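Local coordinates for NANS (YJHS), A 9-O-acetyl N-acetylneuraminic acid esterase (Escherichia coli O157:H7 EDL933, PDB 3PT5), which is a 9-O-acetyl N-acetylneuraminic acid esterase that probably lets the bacterium grow on an acetylated sialic acid of mammalian mucosa, at residues 25-30 against 155-160; 129-134 against 161-166; 135-140 against 204-209; 191-196 against 240-245; 208-213 against 231-236. All blocks are in the same frame, centred on the assembly; numbering follows the deposited sequence.

Contact 1 (25-30 against 155-160); sequences TVAGQS and CRWGTD
Trp157 turns the long side of its indole toward the backbone of Gly28 and is the one residue of 155-160 that touches the strand. Gly28 O lies at the ring edge, near the indole plane, 3.6 Å from Trp157 CZ2, where a polarised aromatic C-H can face a carbonyl oxygen. Trp157 NE1 is 3.7 Å from Gly28 O but is not bonded to it; its N-H goes instead to Ser134 OG, which helps fix the rotation of the indole. The ring reaches the strand because its CG stands beside the backbone N and anti to the carbonyl carbon (chi1 -72°). Strand 20-28 belongs to the mainly parallel sheet of the SGNH hydrolase fold; it ends at Gly28, and the Gly28-Gln29-Ser30 sequence that runs into the loop is consistent with the first conserved block of that superfamily. Glycine suits this exit: at phi 129° a CB would press on the preceding carbonyl oxygen. One residue earlier, the small Ala27 points its CB at Trp157 CH2, 4.3 Å away, approaching the ring obliquely. Leu163 and Leu167 of helix 162-176 also touch the indole, while Trp188 meets it edge-to-face.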
# COMPACT_ATOMS: atom_id res chain seq x y z
N THR A 25 -6.36 5.05 3.42
CA THR A 25 -6.46 4.13 2.29
C THR A 25 -5.07 3.95 1.67
O THR A 25 -4.34 4.89 1.56
CB THR A 25 -7.44 4.66 1.24
OG1 THR A 25 -8.75 4.66 1.83
CG2 THR A 25 -7.48 3.78 -0.01
N VAL A 26 -4.75 2.73 1.27
CA VAL A 26 -3.45 2.42 0.67
C VAL A 26 -3.76 1.78 -0.66
O VAL A 26 -4.52 0.81 -0.70
CB VAL A 26 -2.59 1.49 1.57
CG1 VAL A 26 -1.24 1.22 0.91
CG2 VAL A 26 -2.38 2.17 2.92
N ALA A 27 -3.23 2.34 -1.75
CA ALA A 27 -3.62 1.85 -3.07
C ALA A 27 -2.49 2.00 -4.08
O ALA A 27 -1.48 2.70 -3.84
CB ALA A 27 -4.87 2.61 -3.54
N GLY A 28 -2.64 1.32 -5.22
CA GLY A 28 -1.66 1.35 -6.26
C GLY A 28 -1.24 -0.01 -6.74
O GLY A 28 -2.04 -0.95 -6.72
N GLN A 29 0.05 -0.13 -7.11
CA GLN A 29 0.57 -1.41 -7.59
C GLN A 29 1.59 -2.01 -6.61
O GLN A 29 1.51 -1.73 -5.42
CB GLN A 29 0.98 -1.36 -9.06
CG GLN A 29 2.14 -0.47 -9.44
CD GLN A 29 2.19 -0.27 -10.96
OE1 GLN A 29 1.88 0.80 -11.44
NE2 GLN A 29 2.49 -1.33 -11.69
N SER A 30 2.51 -2.83 -7.10
CA SER A 30 3.34 -3.65 -6.22
C SER A 30 4.04 -2.92 -5.09
O SER A 30 4.13 -3.44 -3.98
CB SER A 30 4.36 -4.48 -7.00
OG SER A 30 5.28 -3.64 -7.66
N CYS A 155 -6.87 -5.50 -13.07
CA CYS A 155 -5.51 -4.95 -13.17
C CYS A 155 -5.50 -3.61 -13.85
O CYS A 155 -4.46 -3.08 -14.15
CB CYS A 155 -4.63 -5.89 -14.00
SG CYS A 155 -4.39 -7.51 -13.30
N ARG A 156 -6.68 -3.05 -14.11
CA ARG A 156 -6.77 -1.78 -14.80
C ARG A 156 -7.28 -0.68 -13.87
O ARG A 156 -8.40 -0.76 -13.37
CB ARG A 156 -7.65 -1.90 -16.06
CG ARG A 156 -7.73 -0.61 -16.88
CD ARG A 156 -6.45 -0.40 -17.64
NE ARG A 156 -6.29 -1.38 -18.70
CZ ARG A 156 -6.15 -1.07 -19.99
NH1 ARG A 156 -6.08 0.20 -20.36
NH2 ARG A 156 -6.03 -2.05 -20.89
N TRP A 157 -6.46 0.34 -13.63
CA TRP A 157 -6.92 1.53 -12.93
C TRP A 157 -7.58 2.46 -13.94
O TRP A 157 -7.31 2.38 -15.14
CB TRP A 157 -5.75 2.25 -12.23
CG TRP A 157 -5.23 1.52 -11.03
CD1 TRP A 157 -4.07 0.80 -10.94
CD2 TRP A 157 -5.85 1.44 -9.74
NE1 TRP A 157 -3.94 0.26 -9.69
CE2 TRP A 157 -5.02 0.63 -8.93
CE3 TRP A 157 -7.02 1.97 -9.20
CZ2 TRP A 157 -5.34 0.33 -7.58
CZ3 TRP A 157 -7.33 1.68 -7.86
CH2 TRP A 157 -6.48 0.86 -7.07
N GLY A 158 -8.45 3.34 -13.45
CA GLY A 158 -9.13 4.33 -14.30
C GLY A 158 -10.52 4.54 -13.75
O GLY A 158 -11.05 3.68 -13.06
N THR A 159 -11.13 5.68 -14.03
CA THR A 159 -12.45 5.92 -13.46
C THR A 159 -13.41 4.80 -13.91
O THR A 159 -13.39 4.40 -15.07
CB THR A 159 -12.96 7.32 -13.83
OG1 THR A 159 -11.90 8.27 -13.61
CG2 THR A 159 -14.15 7.67 -12.93
N ASP A 160 -14.16 4.29 -12.94
CA ASP A 160 -15.15 3.20 -13.06
C ASP A 160 -14.71 1.76 -13.38
O ASP A 160 -15.56 0.86 -13.56
CB ASP A 160 -16.36 3.63 -13.90
CG ASP A 160 -17.11 4.80 -13.26
OD1 ASP A 160 -17.28 4.82 -12.00
OD2 ASP A 160 -17.53 5.69 -14.01

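Contact 2 (129-134 against 161-166); sequences CCRGGS and TPLYQD
The carboxylate of Asp166 meets Cys129 at its OD1 end: Cys129 SG lies 3.8 Å from Asp166 OD1, a van der Waals approach rather than a hydrogen bond. Asp166 reaches from the helix to the strand because its CG points away from the backbone N (chi1 -171°), and its buried OD2 is paired with Arg57 and Ala150 N. The other flat group, the guanidinium of Arg131, leads away from the helix and gives NH2 to His152 O; the residue meets the helix with its CB, 4.0 Å from Leu163 CD2. The branched end of Leu163 also sets CD1 3.8 Å from Ser134 CB. The loop here is a type II turn, Arg131 to Ser134, with Gly133 suited to its positive phi, and Ser134 OG donates to Arg131 O (2.7 Å). Thr161, the N-cap, accepts from Tyr164 N at OG1 and starts the helix. A helix packed on a parallel sheet in this way is consistent with the α/β/α sandwich of SGNH hydrolases.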
# COMPACT_ATOMS: atom_id res chain seq x y z
N CYS A 129 -6.09 -1.45 -0.90
CA CYS A 129 -6.64 -1.56 -2.26
C CYS A 129 -5.58 -1.60 -3.34
O CYS A 129 -5.70 -0.88 -4.32
CB CYS A 129 -7.62 -0.41 -2.52
SG CYS A 129 -8.94 -0.27 -1.31
N CYS A 130 -4.53 -2.41 -3.14
CA CYS A 130 -3.44 -2.48 -4.11
C CYS A 130 -3.51 -3.73 -4.96
O CYS A 130 -4.08 -4.75 -4.55
CB CYS A 130 -2.10 -2.48 -3.38
SG CYS A 130 -1.88 -1.16 -2.18
N ARG A 131 -2.90 -3.67 -6.14
CA ARG A 131 -2.88 -4.80 -7.04
C ARG A 131 -1.54 -4.77 -7.79
O ARG A 131 -1.27 -3.83 -8.52
CB ARG A 131 -4.10 -4.73 -8.00
CG ARG A 131 -4.06 -5.73 -9.17
CD ARG A 131 -3.98 -7.10 -8.60
NE ARG A 131 -4.35 -8.18 -9.51
CZ ARG A 131 -3.50 -8.96 -10.15
NH1 ARG A 131 -2.19 -8.79 -10.02
NH2 ARG A 131 -3.96 -9.95 -10.91
N GLY A 132 -0.71 -5.77 -7.58
CA GLY A 132 0.55 -5.86 -8.34
C GLY A 132 0.25 -5.91 -9.82
O GLY A 132 -0.75 -6.52 -10.24
N GLY A 133 1.09 -5.26 -10.61
CA GLY A 133 1.01 -5.28 -12.07
C GLY A 133 -0.24 -4.63 -12.62
O GLY A 133 -0.76 -5.05 -13.67
N SER A 134 -0.72 -3.63 -11.91
CA SER A 134 -1.88 -2.87 -12.34
C SER A 134 -1.42 -1.56 -12.99
O SER A 134 -0.30 -1.07 -12.76
CB SER A 134 -2.85 -2.64 -11.17
OG SER A 134 -2.20 -1.90 -10.15
N THR A 161 -13.40 1.51 -13.40
CA THR A 161 -12.92 0.12 -13.42
C THR A 161 -13.20 -0.58 -12.08
O THR A 161 -13.41 0.10 -11.06
CB THR A 161 -11.40 0.07 -13.66
OG1 THR A 161 -10.74 0.59 -12.50
CG2 THR A 161 -11.01 0.88 -14.86
N PRO A 162 -13.18 -1.93 -12.06
CA PRO A 162 -13.29 -2.66 -10.80
C PRO A 162 -12.33 -2.20 -9.72
O PRO A 162 -12.74 -2.13 -8.56
CB PRO A 162 -13.00 -4.10 -11.21
CG PRO A 162 -13.64 -4.16 -12.57
CD PRO A 162 -13.44 -2.83 -13.22
N LEU A 163 -11.08 -1.91 -10.07
CA LEU A 163 -10.14 -1.42 -9.06
C LEU A 163 -10.55 -0.08 -8.49
O LEU A 163 -10.43 0.14 -7.29
CB LEU A 163 -8.71 -1.35 -9.61
CG LEU A 163 -7.97 -2.68 -9.82
CD1 LEU A 163 -6.59 -2.38 -10.36
CD2 LEU A 163 -7.88 -3.51 -8.53
N TYR A 164 -11.08 0.82 -9.34
CA TYR A 164 -11.58 2.10 -8.85
C TYR A 164 -12.77 1.91 -7.91
O TYR A 164 -12.85 2.53 -6.86
CB TYR A 164 -11.94 3.05 -10.00
CG TYR A 164 -12.61 4.30 -9.49
CD1 TYR A 164 -11.85 5.38 -9.04
CD2 TYR A 164 -14.02 4.38 -9.39
CE1 TYR A 164 -12.45 6.54 -8.54
CE2 TYR A 164 -14.63 5.54 -8.88
CZ TYR A 164 -13.84 6.60 -8.46
OH TYR A 164 -14.41 7.75 -7.94
N GLN A 165 -13.69 1.03 -8.30
CA GLN A 165 -14.90 0.74 -7.53
C GLN A 165 -14.56 0.20 -6.16
O GLN A 165 -15.22 0.52 -5.19
CB GLN A 165 -15.73 -0.31 -8.25
CG GLN A 165 -16.41 0.22 -9.49
CD GLN A 165 -17.21 -0.88 -10.17
OE1 GLN A 165 -18.17 -1.42 -9.60
NE2 GLN A 165 -16.80 -1.24 -11.39
N ASP A 166 -13.51 -0.62 -6.12
CA ASP A 166 -13.02 -1.26 -4.90
C ASP A 166 -12.40 -0.18 -3.99
O ASP A 166 -12.68 -0.15 -2.79
CB ASP A 166 -12.00 -2.34 -5.33
CG ASP A 166 -11.56 -3.25 -4.18
OD1 ASP A 166 -10.61 -2.87 -3.46
OD2 ASP A 166 -12.13 -4.37 -4.02

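Contact 3 (135-140 against 204-209); sequences AFTAGS and PQHFNH
Phe136 lies alongside His206, the two side chains running in opposite senses, and the tight part of this contact is where the CD1 side of the phenyl ring meets the histidine CB. Phe136 CD1 comes within 3.5 Å of His206 CB, approaching obliquely, and Phe136 CE1 lies 3.8 Å from His206 O. Further along the ring, Phe136 CZ is 3.9 Å from Phe207 CA and meets the edge of the Phe207 ring, while Phe207 N sits over one Phe136 face, toward its rim. A phenylalanine suits this place because a flat ring can lie close against a turn of helix, touching backbone and CB atoms alike. The looser side is at Thr137, where both partners are partly exposed: its CG2 reaches only the edge of the His206 ring, 4.2 Å from ND1, and the two side chains cross at about a right angle. The branched threonine divides its work here, since CG2 turns to the histidine while OG1 is bonded to Asp194. Phe136 is also flanked edge-to-face by His203 at the start of the helix, and Phe207 points inward to Trp188 of strand 182-189 and to Tyr257. Helix 203-218 thus packs on the sheet through Phe207 and on the loop that follows strand 122-130 through His206.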
# COMPACT_ATOMS: atom_id res chain seq x y z
N ALA A 135 -2.28 -0.99 -13.84
CA ALA A 135 -1.88 0.16 -14.64
C ALA A 135 -3.08 0.90 -15.19
O ALA A 135 -4.17 0.37 -15.17
CB ALA A 135 -1.00 -0.28 -15.81
N PHE A 136 -2.84 2.11 -15.70
CA PHE A 136 -3.89 2.83 -16.42
C PHE A 136 -3.93 2.50 -17.89
O PHE A 136 -4.99 2.63 -18.52
CB PHE A 136 -3.71 4.34 -16.26
CG PHE A 136 -4.08 4.85 -14.89
CD1 PHE A 136 -5.41 5.16 -14.56
CD2 PHE A 136 -3.10 4.98 -13.90
CE1 PHE A 136 -5.73 5.62 -13.28
CE2 PHE A 136 -3.42 5.43 -12.61
CZ PHE A 136 -4.75 5.76 -12.30
N THR A 137 -2.79 2.09 -18.43
CA THR A 137 -2.67 1.91 -19.89
C THR A 137 -2.56 0.46 -20.37
O THR A 137 -2.38 0.20 -21.58
CB THR A 137 -1.54 2.81 -20.49
OG1 THR A 137 -0.23 2.36 -20.08
CG2 THR A 137 -1.72 4.27 -20.08
N ALA A 138 -2.66 -0.49 -19.44
CA ALA A 138 -2.58 -1.91 -19.74
C ALA A 138 -3.18 -2.67 -18.58
O ALA A 138 -3.17 -2.19 -17.44
CB ALA A 138 -1.15 -2.34 -19.94
N GLY A 139 -3.71 -3.86 -18.86
CA GLY A 139 -4.19 -4.75 -17.83
C GLY A 139 -5.66 -5.08 -18.00
O GLY A 139 -6.43 -4.21 -18.39
N SER A 140 -6.02 -6.32 -17.72
CA SER A 140 -7.42 -6.77 -17.76
C SER A 140 -8.31 -5.94 -16.83
O SER A 140 -7.88 -5.56 -15.75
CB SER A 140 -7.49 -8.26 -17.39
OG SER A 140 -6.74 -8.52 -16.21
N PRO A 204 -0.74 10.87 -16.80
CA PRO A 204 -1.15 12.01 -15.93
C PRO A 204 -2.63 12.38 -15.97
O PRO A 204 -3.26 12.58 -14.91
CB PRO A 204 -0.24 13.15 -16.41
CG PRO A 204 1.02 12.44 -16.85
CD PRO A 204 0.52 11.16 -17.52
N GLN A 205 -3.22 12.44 -17.16
CA GLN A 205 -4.64 12.74 -17.23
C GLN A 205 -5.52 11.62 -16.68
O GLN A 205 -6.52 11.91 -16.04
CB GLN A 205 -5.08 13.20 -18.62
CG GLN A 205 -4.68 14.66 -18.93
CD GLN A 205 -4.75 15.62 -17.72
OE1 GLN A 205 -5.83 15.92 -17.18
NE2 GLN A 205 -3.59 16.13 -17.30
N HIS A 206 -5.15 10.36 -16.91
CA HIS A 206 -5.91 9.24 -16.34
C HIS A 206 -5.91 9.29 -14.83
O HIS A 206 -6.96 9.12 -14.19
CB HIS A 206 -5.38 7.87 -16.79
CG HIS A 206 -5.72 7.52 -18.20
ND1 HIS A 206 -4.85 6.86 -19.04
CD2 HIS A 206 -6.84 7.75 -18.93
CE1 HIS A 206 -5.41 6.69 -20.22
NE2 HIS A 206 -6.62 7.23 -20.19
N PHE A 207 -4.73 9.51 -14.25
CA PHE A 207 -4.59 9.64 -12.80
C PHE A 207 -5.40 10.83 -12.27
O PHE A 207 -6.18 10.68 -11.32
CB PHE A 207 -3.11 9.79 -12.42
CG PHE A 207 -2.89 10.09 -10.96
CD1 PHE A 207 -3.02 9.08 -10.00
CD2 PHE A 207 -2.61 11.38 -10.53
CE1 PHE A 207 -2.83 9.36 -8.66
CE2 PHE A 207 -2.43 11.68 -9.15
CZ PHE A 207 -2.54 10.67 -8.23
N ASN A 208 -5.23 12.00 -12.89
CA ASN A 208 -5.95 13.19 -12.43
C ASN A 208 -7.44 12.98 -12.48
O ASN A 208 -8.14 13.35 -11.55
CB ASN A 208 -5.59 14.42 -13.25
CG ASN A 208 -4.22 14.96 -12.91
OD1 ASN A 208 -3.36 14.27 -12.35
ND2 ASN A 208 -4.01 16.23 -13.23
N HIS A 209 -7.94 12.35 -13.55
CA HIS A 209 -9.37 12.11 -13.66
C HIS A 209 -9.89 11.18 -12.57
O HIS A 209 -10.99 11.36 -12.04
CB HIS A 209 -9.70 11.59 -15.06
CG HIS A 209 -9.57 12.63 -16.13
ND1 HIS A 209 -9.29 12.32 -17.44
CD2 HIS A 209 -9.70 13.98 -16.08
CE1 HIS A 209 -9.24 13.44 -18.15
NE2 HIS A 209 -9.49 14.45 -17.35

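Contact 4 (191-196 against 240-245); sequences GEFDLM and WYWKEN
Glu192 and Trp242 form the CH-pi part of the contact: Glu192 CG stands 3.4 Å from the centroid of the five-membered ring of Trp242, only 7° off its normal. The bend of the glutamate chain at chi2 (88°) lays CG over the indole and lets the carboxylate, its plane 78° from the ring, carry OE2 on to Thr238 and Asn31. Tyr241 CD2 lies over the opposite face, leaving the indole between the glutamate's aliphatic stem and the edge of the Tyr241 ring, its neighbour in the helix. Sulfur supplies a second kind of contact. Met196 approaches at the edge in a Met-aromatic arrangement, SD 5.2 Å from the centroid of the six-membered ring. Segment 191-196 follows the C-terminal end of strand 182-189, the side of the parallel sheet on which SGNH hydrolases carry their active-site loops, and helix 240-245 packs beside it. Apolar touches come from Leu195, whose CD1 is 3.7 Å from Trp242 CB, from Phe193, whose CD1 reaches Trp242 CH2 at 4.2 Å, and from Met196, whose CE lies 3.8 Å from Trp242 CH2. Among the polar groups, Glu192 O comes within 3.4 Å of Trp242 CZ3, and Trp242 NE1 is bonded to Ser311 O, which helps fix the ring's rotation. Within the helix, Tyr241 O accepts from both Asn245 ND2 and Asn245 N.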
# COMPACT_ATOMS: atom_id res chain seq x y z
N GLY A 191 2.63 3.52 -10.90
CA GLY A 191 3.14 4.12 -12.12
C GLY A 191 4.05 3.21 -12.89
O GLY A 191 4.18 3.33 -14.12
N GLU A 192 4.67 2.27 -12.18
CA GLU A 192 5.75 1.44 -12.74
C GLU A 192 5.38 0.82 -14.09
O GLU A 192 6.14 0.93 -15.04
CB GLU A 192 6.07 0.29 -11.79
CG GLU A 192 6.91 0.69 -10.57
CD GLU A 192 6.09 1.16 -9.37
OE1 GLU A 192 4.85 1.30 -9.46
OE2 GLU A 192 6.72 1.40 -8.29
N PHE A 193 4.25 0.13 -14.16
CA PHE A 193 3.91 -0.56 -15.43
C PHE A 193 3.60 0.43 -16.54
O PHE A 193 3.91 0.18 -17.72
CB PHE A 193 2.79 -1.58 -15.26
CG PHE A 193 3.27 -2.93 -14.83
CD1 PHE A 193 4.42 -3.07 -14.05
CD2 PHE A 193 2.59 -4.08 -15.22
CE1 PHE A 193 4.88 -4.31 -13.67
CE2 PHE A 193 3.05 -5.33 -14.84
CZ PHE A 193 4.18 -5.45 -14.08
N ASP A 194 3.01 1.55 -16.17
CA ASP A 194 2.72 2.60 -17.16
C ASP A 194 4.00 3.22 -17.76
O ASP A 194 3.97 3.71 -18.89
CB ASP A 194 1.78 3.66 -16.60
CG ASP A 194 0.35 3.16 -16.46
OD1 ASP A 194 -0.22 2.67 -17.47
OD2 ASP A 194 -0.22 3.25 -15.36
N LEU A 195 5.10 3.17 -17.03
CA LEU A 195 6.38 3.65 -17.55
C LEU A 195 6.83 2.91 -18.79
O LEU A 195 7.60 3.43 -19.60
CB LEU A 195 7.49 3.48 -16.52
CG LEU A 195 7.40 4.23 -15.21
CD1 LEU A 195 8.49 3.71 -14.26
CD2 LEU A 195 7.56 5.69 -15.46
N MET A 196 6.37 1.66 -18.93
CA MET A 196 6.83 0.77 -19.99
C MET A 196 6.05 0.88 -21.28
O MET A 196 6.52 0.41 -22.31
CB MET A 196 6.77 -0.68 -19.50
CG MET A 196 7.71 -0.95 -18.37
SD MET A 196 7.81 -2.71 -18.03
CE MET A 196 6.45 -2.92 -16.95
N TRP A 240 15.05 2.54 -7.85
CA TRP A 240 16.06 3.02 -8.77
C TRP A 240 15.99 2.31 -10.11
O TRP A 240 16.35 2.90 -11.12
CB TRP A 240 17.45 2.86 -8.17
CG TRP A 240 17.91 1.46 -7.86
CD1 TRP A 240 17.89 0.84 -6.62
CD2 TRP A 240 18.54 0.53 -8.76
NE1 TRP A 240 18.45 -0.42 -6.72
CE2 TRP A 240 18.86 -0.63 -8.01
CE3 TRP A 240 18.87 0.57 -10.13
CZ2 TRP A 240 19.47 -1.75 -8.59
CZ3 TRP A 240 19.48 -0.56 -10.70
CH2 TRP A 240 19.77 -1.70 -9.93
N TYR A 241 15.54 1.06 -10.10
CA TYR A 241 15.40 0.28 -11.36
C TYR A 241 14.52 1.04 -12.37
O TYR A 241 14.89 1.23 -13.57
CB TYR A 241 14.82 -1.12 -11.08
CG TYR A 241 14.39 -1.77 -12.38
CD1 TYR A 241 15.33 -2.33 -13.24
CD2 TYR A 241 13.06 -1.74 -12.79
CE1 TYR A 241 14.96 -2.89 -14.46
CE2 TYR A 241 12.67 -2.29 -14.02
CZ TYR A 241 13.64 -2.85 -14.84
OH TYR A 241 13.28 -3.39 -16.04
N TRP A 242 13.35 1.47 -11.90
CA TRP A 242 12.34 2.09 -12.76
C TRP A 242 12.79 3.48 -13.22
O TRP A 242 12.68 3.84 -14.39
CB TRP A 242 11.03 2.17 -11.98
CG TRP A 242 10.46 0.82 -11.68
CD1 TRP A 242 10.51 0.14 -10.47
CD2 TRP A 242 9.84 -0.07 -12.61
NE1 TRP A 242 9.89 -1.07 -10.60
CE2 TRP A 242 9.48 -1.25 -11.89
CE3 TRP A 242 9.52 0.02 -13.98
CZ2 TRP A 242 8.82 -2.33 -12.49
CZ3 TRP A 242 8.86 -1.07 -14.59
CH2 TRP A 242 8.52 -2.23 -13.84
N LYS A 243 13.33 4.25 -12.29
CA LYS A 243 13.90 5.56 -12.61
C LYS A 243 15.04 5.52 -13.61
O LYS A 243 15.13 6.40 -14.47
CB LYS A 243 14.43 6.23 -11.37
CG LYS A 243 13.44 6.50 -10.31
CD LYS A 243 14.20 7.14 -9.23
CE LYS A 243 13.34 7.56 -8.08
NZ LYS A 243 13.89 8.84 -7.53
N GLU A 244 15.95 4.55 -13.47
CA GLU A 244 17.13 4.53 -14.36
C GLU A 244 16.79 4.01 -15.74
O GLU A 244 17.41 4.40 -16.72
CB GLU A 244 18.24 3.64 -13.79
CG GLU A 244 18.89 4.20 -12.53
CD GLU A 244 20.19 3.46 -12.16
OE1 GLU A 244 20.66 2.62 -12.96
OE2 GLU A 244 20.73 3.70 -11.06
N ASN A 245 15.81 3.12 -15.81
CA ASN A 245 15.52 2.40 -17.06
C ASN A 245 14.44 3.06 -17.92
O ASN A 245 14.34 2.78 -19.13
CB ASN A 245 15.18 0.94 -16.75
CG ASN A 245 16.42 0.08 -16.54
OD1 ASN A 245 17.04 -0.38 -17.51
ND2 ASN A 245 16.80 -0.13 -15.28

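Contact 5 (208-213 against 231-236); sequences NHMVEA and APWFCG
Met210 is the first residue of the helical segment to touch Trp233. Its chain runs extended from the helix and then bends at chi3 (73°), which swings the methyl back so that CE lies 4.0 Å from Trp233 CH2, in an oblique approach. The unbranched, pliable methionine suits a place where the side chain must leave the helix to one side and curl back to the ring. Val211 follows and lies over the face of the indole: its CG2 is 3.9 Å from the centroid of the six-membered ring and 5° off the normal, a CH-pi contact. The other branch, CG1, anti to the backbone N (chi1 175°), reaches toward the pyrrole side and stands 4.0 Å from Trp233 NE1. Two methyls spread from one CB can therefore lie along both rings of the tryptophan, which a beta-branched residue does well. Beyond Val211, the small Ala213 turns to Thr159 instead. Phe214, next in the helix, meets Trp233 edge-to-face, and Trp188 of the adjacent strand 182-189 touches it too. Strand 233-236 lies between strands 182-189 and 265-268; Trp233 faces helix 203-218 on one side of the sheet, while Phe234 points to helix 315-335 on the other.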
# COMPACT_ATOMS: atom_id res chain seq x y z
N ASN A 208 -5.23 12.00 -12.89
CA ASN A 208 -5.95 13.19 -12.43
C ASN A 208 -7.44 12.98 -12.48
O ASN A 208 -8.14 13.35 -11.55
CB ASN A 208 -5.59 14.42 -13.25
CG ASN A 208 -4.22 14.96 -12.91
OD1 ASN A 208 -3.36 14.27 -12.35
ND2 ASN A 208 -4.01 16.23 -13.23
N HIS A 209 -7.94 12.35 -13.55
CA HIS A 209 -9.37 12.11 -13.66
C HIS A 209 -9.89 11.18 -12.57
O HIS A 209 -10.99 11.36 -12.04
CB HIS A 209 -9.70 11.59 -15.06
CG HIS A 209 -9.57 12.63 -16.13
ND1 HIS A 209 -9.29 12.32 -17.44
CD2 HIS A 209 -9.70 13.98 -16.08
CE1 HIS A 209 -9.24 13.44 -18.15
NE2 HIS A 209 -9.49 14.45 -17.35
N MET A 210 -9.08 10.19 -12.21
CA MET A 210 -9.46 9.26 -11.15
C MET A 210 -9.48 9.92 -9.77
O MET A 210 -10.34 9.64 -8.94
CB MET A 210 -8.55 8.04 -11.15
CG MET A 210 -9.18 6.90 -10.45
SD MET A 210 -8.17 5.40 -10.31
CE MET A 210 -6.98 5.92 -9.07
N VAL A 211 -8.49 10.76 -9.52
CA VAL A 211 -8.48 11.52 -8.27
C VAL A 211 -9.70 12.44 -8.19
O VAL A 211 -10.35 12.50 -7.16
CB VAL A 211 -7.21 12.33 -8.11
CG1 VAL A 211 -7.29 13.17 -6.87
CG2 VAL A 211 -5.99 11.42 -8.04
N GLU A 212 -10.03 13.14 -9.27
CA GLU A 212 -11.24 13.99 -9.22
C GLU A 212 -12.53 13.16 -9.02
O GLU A 212 -13.44 13.59 -8.31
CB GLU A 212 -11.40 14.86 -10.48
CG GLU A 212 -10.23 15.75 -10.86
CD GLU A 212 -10.38 16.33 -12.26
OE1 GLU A 212 -10.48 15.56 -13.25
OE2 GLU A 212 -10.38 17.57 -12.39
N ALA A 213 -12.60 11.98 -9.64
CA ALA A 213 -13.77 11.10 -9.47
C ALA A 213 -13.88 10.62 -8.03
O ALA A 213 -14.96 10.60 -7.44
CB ALA A 213 -13.71 9.92 -10.44
N ALA A 231 -9.28 15.43 0.01
CA ALA A 231 -8.45 14.64 0.91
C ALA A 231 -7.10 14.41 0.24
O ALA A 231 -7.05 14.14 -0.96
CB ALA A 231 -9.13 13.33 1.25
N PRO A 232 -5.99 14.55 0.99
CA PRO A 232 -4.67 14.37 0.42
C PRO A 232 -4.39 12.96 -0.15
O PRO A 232 -4.77 11.94 0.44
CB PRO A 232 -3.72 14.63 1.59
CG PRO A 232 -4.50 14.35 2.80
CD PRO A 232 -5.93 14.71 2.46
N TRP A 233 -3.72 12.97 -1.28
CA TRP A 233 -3.10 11.79 -1.87
C TRP A 233 -1.60 11.95 -1.67
O TRP A 233 -0.98 12.84 -2.23
CB TRP A 233 -3.42 11.65 -3.35
CG TRP A 233 -4.80 11.15 -3.57
CD1 TRP A 233 -5.94 11.70 -3.06
CD2 TRP A 233 -5.21 10.02 -4.36
NE1 TRP A 233 -7.04 10.99 -3.47
CE2 TRP A 233 -6.62 9.95 -4.27
CE3 TRP A 233 -4.52 9.06 -5.12
CZ2 TRP A 233 -7.37 8.93 -4.91
CZ3 TRP A 233 -5.26 8.06 -5.77
CH2 TRP A 233 -6.67 8.01 -5.66
N PHE A 234 -1.04 11.06 -0.87
CA PHE A 234 0.40 10.98 -0.65
C PHE A 234 0.96 9.99 -1.65
O PHE A 234 0.73 8.78 -1.57
CB PHE A 234 0.68 10.55 0.78
CG PHE A 234 0.10 11.47 1.78
CD1 PHE A 234 0.76 12.65 2.13
CD2 PHE A 234 -1.15 11.19 2.34
CE1 PHE A 234 0.19 13.53 3.09
CE2 PHE A 234 -1.72 12.05 3.27
CZ PHE A 234 -1.06 13.23 3.63
N CYS A 235 1.61 10.54 -2.66
CA CYS A 235 2.01 9.73 -3.81
C CYS A 235 3.49 9.40 -3.67
O CYS A 235 4.35 10.30 -3.67
CB CYS A 235 1.72 10.49 -5.10
SG CYS A 235 0.00 10.86 -5.31
N GLY A 236 3.81 8.12 -3.54
CA GLY A 236 5.18 7.71 -3.31
C GLY A 236 5.98 7.48 -4.57
O GLY A 236 5.44 7.15 -5.64

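In the fold
From the N terminus, strand 20-28 opens contact 1, which closes a long excursion at loop 155-160. Contact 2 starts inside that excursion, at the end of the neighbouring strand 122-130, and closes beyond it at helix 162-176, so the two cross. Contact 3 begins directly after 129-134, crosses both, and ends on helix 203-218. Before it closes, contact 4 opens at 191-196; these two cross, and Asp194 bonds with Phe136 N and Thr137 OG1. Contact 5 starts on the helical stretch where contact 3 ends and nests within the loop that contact 4 closes at helix 240-245. Contacts 1, 2, 3 and 5 link the sheet, its end loops and helices 162-176 and 203-218; contact 4 adds helix 240-245.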